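Local coordinates for protein 2-c-methyl-d-erythritol 4-phosphate cytidylyltransferase (Streptococcus pneumoniae, PDB 2VSH) that transfers the cytidylyl group of CTP to D-ribitol 5-phosphate, making CDP-ribitol for teichoic acid precursors, at residues Gly29-Pro32 / Ile33-Thr37. Numbering follows the deposited sequence.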
ATOM      1  N   GLY A  29       0.793 -22.804  -7.604  1.00 29.89           N
ATOM      2  CA  GLY A  29       0.795 -24.194  -7.174  1.00 31.54           C
ATOM      3  C   GLY A  29       0.701 -25.030  -8.427  1.00 32.46           C
ATOM      4  O   GLY A  29       1.674 -25.143  -9.173  1.00 33.55           O
ATOM      5  N   ASP A  30      -0.483 -25.575  -8.694  1.00 32.35           N
ATOM      6  CA  ASP A  30      -0.666 -26.432  -9.862  1.00 33.08           C
ATOM      7  C   ASP A  30      -1.897 -26.061 -10.713  1.00 31.49           C
ATOM      8  O   ASP A  30      -2.286 -26.800 -11.624  1.00 31.90           O
ATOM      9  CB  ASP A  30      -0.666 -27.907  -9.433  1.00 35.66           C
ATOM     10  CG  ASP A  30       0.700 -28.361  -8.879  1.00 39.58           C
ATOM     11  OD1 ASP A  30       1.659 -28.539  -9.674  1.00 42.96           O
ATOM     12  OD2 ASP A  30       0.817 -28.546  -7.640  1.00 42.53           O
ATOM     13  N   ARG A  31      -2.464 -24.885 -10.441  1.00 28.84           N
ATOM     14  CA  ARG A  31      -3.665 -24.396 -11.124  1.00 27.82           C
ATOM     15  C   ARG A  31      -3.568 -22.891 -11.340  1.00 25.34           C
ATOM     16  O   ARG A  31      -2.970 -22.201 -10.508  1.00 24.53           O
ATOM     17  CB  ARG A  31      -4.903 -24.712 -10.279  1.00 27.61           C
ATOM     18  CG  ARG A  31      -5.394 -26.132 -10.494  1.00 33.06           C
ATOM     19  CD  ARG A  31      -6.002 -26.785  -9.259  1.00 37.20           C
ATOM     20  NE  ARG A  31      -6.573 -25.839  -8.309  1.00 38.17           N
ATOM     21  CZ  ARG A  31      -6.167 -25.732  -7.048  1.00 40.00           C
ATOM     22  NH1 ARG A  31      -5.187 -26.507  -6.592  1.00 43.49           N
ATOM     23  NH2 ARG A  31      -6.738 -24.857  -6.239  1.00 40.99           N
ATOM     24  N   PRO A  32      -4.150 -22.380 -12.450  1.00 24.06           N
ATOM     25  CA  PRO A  32      -4.116 -20.942 -12.734  1.00 23.08           C
ATOM     26  C   PRO A  32      -4.755 -20.140 -11.620  1.00 22.19           C
ATOM     27  O   PRO A  32      -5.745 -20.584 -11.012  1.00 22.04           O
ATOM     28  CB  PRO A  32      -4.965 -20.788 -14.010  1.00 23.09           C
ATOM     29  CG  PRO A  32      -4.989 -22.140 -14.636  1.00 24.17           C
ATOM     30  CD  PRO A  32      -4.880 -23.128 -13.490  1.00 24.68           C
ATOM     31  N   ILE A  33      -4.209 -18.956 -11.365  1.00 21.51           N
ATOM     32  CA  ILE A  33      -4.762 -18.071 -10.340  1.00 20.54           C
ATOM     33  C   ILE A  33      -6.273 -17.912 -10.483  1.00 19.84           C
ATOM     34  O   ILE A  33      -7.015 -17.993  -9.481  1.00 20.56           O
ATOM     35  CB  ILE A  33      -4.024 -16.689 -10.315  1.00 20.63           C
ATOM     36  CG1 ILE A  33      -2.583 -16.886  -9.818  1.00 20.89           C
ATOM     37  CG2 ILE A  33      -4.770 -15.694  -9.395  1.00 16.36           C
ATOM     38  CD1 ILE A  33      -1.603 -15.733 -10.131  1.00 22.32           C
ATOM     39  N   LEU A  34      -6.741 -17.702 -11.717  1.00 19.94           N
ATOM     40  CA  LEU A  34      -8.171 -17.534 -11.974  1.00 19.46           C
ATOM     41  C   LEU A  34      -8.995 -18.701 -11.433  1.00 19.42           C
ATOM     42  O   LEU A  34     -10.092 -18.508 -10.897  1.00 18.74           O
ATOM     43  CB  LEU A  34      -8.446 -17.374 -13.481  1.00 19.50           C
ATOM     44  CG  LEU A  34      -9.919 -17.305 -13.900  1.00 19.76           C
ATOM     45  CD1 LEU A  34     -10.666 -16.090 -13.290  1.00 17.96           C
ATOM     46  CD2 LEU A  34     -10.064 -17.336 -15.421  1.00 19.81           C
ATOM     47  N   ILE A  35      -8.457 -19.905 -11.591  1.00 20.39           N
ATOM     48  CA  ILE A  35      -9.132 -21.130 -11.142  1.00 21.20           C
ATOM     49  C   ILE A  35      -9.252 -21.189  -9.613  1.00 21.53           C
ATOM     50  O   ILE A  35     -10.325 -21.523  -9.092  1.00 21.01           O
ATOM     51  CB  ILE A  35      -8.451 -22.385 -11.715  1.00 21.52           C
ATOM     52  CG1 ILE A  35      -8.659 -22.461 -13.241  1.00 21.35           C
ATOM     53  CG2 ILE A  35      -8.940 -23.661 -10.997  1.00 22.17           C
ATOM     54  CD1 ILE A  35     -10.155 -22.477 -13.710  1.00 21.00           C
ATOM     55  N   HIS A  36      -8.159 -20.862  -8.919  1.00 22.40           N
ATOM     56  CA  HIS A  36      -8.148 -20.770  -7.458  1.00 23.16           C
ATOM     57  C   HIS A  36      -9.275 -19.862  -6.985  1.00 22.24           C
ATOM     58  O   HIS A  36      -9.987 -20.176  -6.018  1.00 23.07           O
ATOM     59  CB  HIS A  36      -6.839 -20.162  -6.955  1.00 23.47           C
ATOM     60  CG  HIS A  36      -5.668 -21.082  -7.020  1.00 25.62           C
ATOM     61  ND1 HIS A  36      -5.408 -22.020  -6.046  1.00 28.13           N
ATOM     62  CD2 HIS A  36      -4.670 -21.192  -7.927  1.00 25.24           C
ATOM     63  CE1 HIS A  36      -4.312 -22.686  -6.361  1.00 30.30           C
ATOM     64  NE2 HIS A  36      -3.843 -22.200  -7.495  1.00 29.19           N
ATOM     65  N   THR A  37      -9.416 -18.724  -7.664  1.00 21.19           N
ATOM     66  CA  THR A  37     -10.382 -17.695  -7.283  1.00 20.05           C
ATOM     67  C   THR A  37     -11.823 -18.177  -7.518  1.00 20.37           C
ATOM     68  O   THR A  37     -12.691 -18.031  -6.647  1.00 21.34           O
ATOM     69  CB  THR A  37     -10.124 -16.374  -8.076  1.00 19.01           C
ATOM     70  OG1 THR A  37      -8.790 -15.909  -7.818  1.00 18.35           O
ATOM     71  CG2 THR A  37     -11.114 -15.291  -7.658  1.00 18.00           C
TER
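One face of the Arg-31 guanidinium carries CE1 of His-36, which sits 3.2 Å above the plane and towards the rim. CG2 of Ile-35 lies at the guanidinium edge, near its plane. The imidazole has the backbone O of Arg-31 at its own edge, with NE2 of His-36 3.1 Å from that O. The two planes are 47° apart, so this is a tilted contact and not a parallel stack. The motif is a helix N-terminus: strand 31-32, half of a small antiparallel hairpin with strand 27-28, runs straight into helix 33-42, and Pro-32 is the N-cap residue. The helix belongs to the GT-A-type cytidylyltransferase fold.

Arg-31 reaches the ring by a chain bent twice, at chi2 and again at chi3 (27°). Its NH2 lies 3.1 Å from ND1 of His-36, but the angle is too poor for a hydrogen bond. The strong partner of NH2 is Glu-39, one turn further along the helix, in a salt bridge. His-36 NE2 is hydrogen-bonded to the backbone O of Leu-28, which ties the helix back to the other hairpin strand.

The Pro-32 ring and the Ile-35 side chain lie side by side and point the same way. CD of Pro-32 is 3.8 Å from CG1 of Ile-35, and Tyr-69 of helix 59-69 packs against both residues. On another side of this helix turn, Leu-34 touches Ala-9 and Ser-114, two residues of the likely CTP site.

The carbonyl of Pro-32 starts the helical bonding. Ile-35 N gives its O a weak, bent bond. The straighter bond comes from His-36 N, 3.2 Å from Pro-32 O, with an N-H...O angle of 163°.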